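Side-chain contact in SusD homolog (Bacteroides thetaiotaomicron VPI-5482, PDB 3IHV), which probably binds carbohydrate at the cell surface as an outer-membrane protein of the SusD family: residues D50-E55 with L463-H468. Residues are numbered along the deposited sequence; the frame is centred on the assembly and turned at random.
Sequences DISQVE and LSFEGH
Ile51 packs its terminal methyl, CD1, against the backbone of the turn at Ser464 and Phe465. Ile51 CD1 sits 3.7 Å from Ser464 CA and equally close to Phe465 N, with Ser464 CB 3.9 Å from the same methyl. An extended outer arm (chi2 173°) carries CD1 forward to the turn, while Ile51 CG1 behind it lies 4.3 Å from Phe465 CE1.

The phenyl group of Phe465 meets the other segment with its rim. Ile51 O lies in the ring plane, 3.6 Å from Phe465 CE1, so the carbonyl oxygen faces the weakly positive C-H edge rather than the pi cloud. Ser52 comes to the same edge through CB, 3.9 Å from CE1 of Phe465. On one face the ring rests against its own neighbour, Ser464 CB, 3.6 Å above the plane and offset toward the rim.

A type II beta turn from Leu463 to Glu466, closed by the hydrogen bond from Glu466 N to Leu463 O (3.0 Å), presents Ser464 and Phe465 at its corner. Helix 306-313 joins the cluster through Phe308, which touches Ile51, Ser464 and Phe465; strand 302-304 pairs with strand 52-54.

The chemistry is thus that of a small, buried contact, van der Waals touches with one C-H edge near a carbonyl oxygen, joining the loop between helices 448-463 and 469-475 to Ile51 and the start of strand 52-54.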
ATOM      1  N   ASP A  50      -6.970  -6.910  11.937  1.00  6.81           N
ATOM      2  CA  ASP A  50      -8.109  -7.804  11.930  1.00  6.57           C
ATOM      3  C   ASP A  50      -8.177  -8.707  10.710  1.00  6.99           C
ATOM      4  O   ASP A  50      -8.969  -9.649  10.709  1.00  7.17           O
ATOM      5  CB  ASP A  50      -9.421  -7.055  12.111  1.00  6.65           C
ATOM      6  CG  ASP A  50      -9.619  -5.891  11.137  1.00  7.90           C
ATOM      7  OD1 ASP A  50      -8.627  -5.357  10.551  1.00  7.79           O
ATOM      8  OD2 ASP A  50     -10.802  -5.471  11.003  1.00 10.05           O
ATOM      9  N   ILE A  51      -7.377  -8.431   9.684  1.00  7.33           N
ATOM     10  CA  ILE A  51      -7.422  -9.229   8.469  1.00  7.29           C
ATOM     11  C   ILE A  51      -6.191 -10.064   8.188  1.00  7.83           C
ATOM     12  O   ILE A  51      -6.321 -11.092   7.546  1.00  6.43           O
ATOM     13  CB  ILE A  51      -7.796  -8.344   7.218  1.00  7.20           C
ATOM     14  CG1 ILE A  51      -6.659  -7.484   6.714  1.00  9.35           C
ATOM     15  CG2 ILE A  51      -9.058  -7.514   7.534  1.00  9.23           C
ATOM     16  CD1 ILE A  51      -6.929  -6.724   5.383  1.00  8.88           C
ATOM     17  N   SER A  52      -5.001  -9.651   8.677  1.00  7.77           N
ATOM     18  CA  SER A  52      -3.820 -10.409   8.396  1.00  7.93           C
ATOM     19  C   SER A  52      -2.787 -10.323   9.496  1.00  6.91           C
ATOM     20  O   SER A  52      -2.781  -9.382  10.321  1.00  6.99           O
ATOM     21  CB  SER A  52      -3.205 -10.007   7.039  1.00  7.51           C
ATOM     22  OG  SER A  52      -2.582  -8.770   7.121  1.00  9.14           O
ATOM     23  N   GLN A  53      -1.897 -11.309   9.464  1.00  7.81           N
ATOM     24  CA  GLN A  53      -0.813 -11.398  10.425  1.00  6.73           C
ATOM     25  C   GLN A  53       0.298 -12.221   9.827  1.00  6.43           C
ATOM     26  O   GLN A  53       0.112 -12.967   8.834  1.00  6.59           O
ATOM     27  CB  GLN A  53      -1.301 -12.062  11.737  1.00  7.10           C
ATOM     28  CG  GLN A  53      -1.808 -13.513  11.590  1.00  7.86           C
ATOM     29  CD  GLN A  53      -2.128 -14.179  12.915  1.00  9.16           C
ATOM     30  OE1 GLN A  53      -1.552 -13.831  13.939  1.00  8.03           O
ATOM     31  NE2 GLN A  53      -3.013 -15.187  12.891  1.00  7.91           N
ATOM     32  N   VAL A  54       1.456 -12.140  10.459  1.00  6.66           N
ATOM     33  CA  VAL A  54       2.569 -12.955  10.017  1.00  6.84           C
ATOM     34  C   VAL A  54       2.340 -14.434  10.430  1.00  6.95           C
ATOM     35  O   VAL A  54       1.666 -14.712  11.406  1.00  6.70           O
ATOM     36  CB  VAL A  54       3.890 -12.431  10.571  1.00  6.22           C
ATOM     37  CG1 VAL A  54       4.025 -12.721  12.105  1.00  7.26           C
ATOM     38  CG2 VAL A  54       5.043 -13.042   9.800  1.00  8.04           C
ATOM     39  N   GLU A  55       2.913 -15.359   9.665  1.00  8.32           N
ATOM     40  CA  GLU A  55       2.854 -16.781   9.942  1.00  9.10           C
ATOM     41  C   GLU A  55       3.448 -17.123  11.317  1.00 10.63           C
ATOM     42  O   GLU A  55       4.352 -16.443  11.798  1.00 10.89           O
ATOM     43  CB  GLU A  55       3.677 -17.533   8.870  1.00  9.46           C
ATOM     44  CG  GLU A  55       3.692 -19.050   8.969  1.00 12.11           C
ATOM     45  CD  GLU A  55       4.639 -19.637   9.999  1.00 14.22           C
ATOM     46  OE1 GLU A  55       5.643 -18.990  10.416  1.00 12.18           O
ATOM     47  OE2 GLU A  55       4.348 -20.798  10.384  1.00 18.03           O
ATOM     48  N   LEU A 463      -9.911  -3.892  -0.456  1.00  7.80           N
ATOM     49  CA  LEU A 463      -8.469  -3.658  -0.479  1.00  6.98           C
ATOM     50  C   LEU A 463      -7.617  -4.611   0.371  1.00  7.24           C
ATOM     51  O   LEU A 463      -6.445  -4.340   0.600  1.00  6.70           O
ATOM     52  CB  LEU A 463      -8.236  -2.221   0.021  1.00  7.40           C
ATOM     53  CG  LEU A 463      -8.972  -1.116  -0.725  1.00  7.72           C
ATOM     54  CD1 LEU A 463      -8.924   0.191   0.106  1.00  7.27           C
ATOM     55  CD2 LEU A 463      -8.369  -0.901  -2.070  1.00  5.97           C
ATOM     56  N   SER A 464      -8.197  -5.719   0.833  1.00  6.82           N
ATOM     57  CA  SER A 464      -7.508  -6.627   1.725  1.00  6.25           C
ATOM     58  C   SER A 464      -6.119  -6.953   1.237  1.00  7.26           C
ATOM     59  O   SER A 464      -5.942  -7.167   0.056  1.00  6.50           O
ATOM     60  CB  SER A 464      -8.301  -7.939   1.910  1.00  6.70           C
ATOM     61  OG  SER A 464      -8.493  -8.652   0.699  1.00  7.76           O
ATOM     62  N   PHE A 465      -5.135  -6.914   2.169  1.00  7.23           N
ATOM     63  CA  PHE A 465      -3.756  -7.336   1.911  1.00  7.66           C
ATOM     64  C   PHE A 465      -2.940  -6.358   1.040  1.00  7.60           C
ATOM     65  O   PHE A 465      -1.744  -6.577   0.849  1.00  8.33           O
ATOM     66  CB  PHE A 465      -3.696  -8.766   1.360  1.00  7.16           C
ATOM     67  CG  PHE A 465      -4.673  -9.678   2.019  1.00  5.85           C
ATOM     68  CD1 PHE A 465      -4.672  -9.829   3.408  1.00  8.07           C
ATOM     69  CD2 PHE A 465      -5.636 -10.357   1.269  1.00  6.75           C
ATOM     70  CE1 PHE A 465      -5.617 -10.639   4.021  1.00  9.96           C
ATOM     71  CE2 PHE A 465      -6.578 -11.152   1.898  1.00  7.89           C
ATOM     72  CZ  PHE A 465      -6.578 -11.278   3.274  1.00  8.26           C
ATOM     73  N   GLU A 466      -3.568  -5.292   0.535  1.00  7.56           N
ATOM     74  CA  GLU A 466      -2.885  -4.314  -0.330  1.00  7.03           C
ATOM     75  C   GLU A 466      -2.155  -3.186   0.462  1.00  7.70           C
ATOM     76  O   GLU A 466      -1.716  -2.193  -0.117  1.00  8.35           O
ATOM     77  CB  GLU A 466      -3.870  -3.704  -1.318  1.00  7.48           C
ATOM     78  CG  GLU A 466      -4.439  -4.696  -2.304  1.00  7.09           C
ATOM     79  CD  GLU A 466      -5.515  -4.102  -3.183  1.00  9.47           C
ATOM     80  OE1 GLU A 466      -5.280  -3.064  -3.859  1.00  8.30           O
ATOM     81  OE2 GLU A 466      -6.620  -4.687  -3.209  1.00  8.19           O
ATOM     82  N   GLY A 467      -2.057  -3.351   1.779  1.00  8.82           N
ATOM     83  CA  GLY A 467      -1.212  -2.503   2.607  1.00  9.42           C
ATOM     84  C   GLY A 467      -1.838  -1.323   3.298  1.00  9.12           C
ATOM     85  O   GLY A 467      -1.105  -0.459   3.800  1.00  9.86           O
ATOM     86  N   HIS A 468      -3.160  -1.288   3.347  1.00  8.53           N
ATOM     87  CA  HIS A 468      -3.878  -0.148   3.913  1.00  8.07           C
ATOM     88  C   HIS A 468      -4.517  -0.358   5.255  1.00  8.99           C
ATOM     89  O   HIS A 468      -4.824   0.614   5.965  1.00  7.07           O
ATOM     90  CB  HIS A 468      -4.999   0.277   2.935  1.00  9.03           C
ATOM     91  CG  HIS A 468      -4.503   0.439   1.539  1.00  9.78           C
ATOM     92  ND1 HIS A 468      -3.523   1.361   1.204  1.00 11.97           N
ATOM     93  CD2 HIS A 468      -4.729  -0.303   0.433  1.00  8.79           C
ATOM     94  CE1 HIS A 468      -3.213   1.206  -0.072  1.00 11.03           C
ATOM     95  NE2 HIS A 468      -3.934   0.207  -0.563  1.00  7.42           N
TER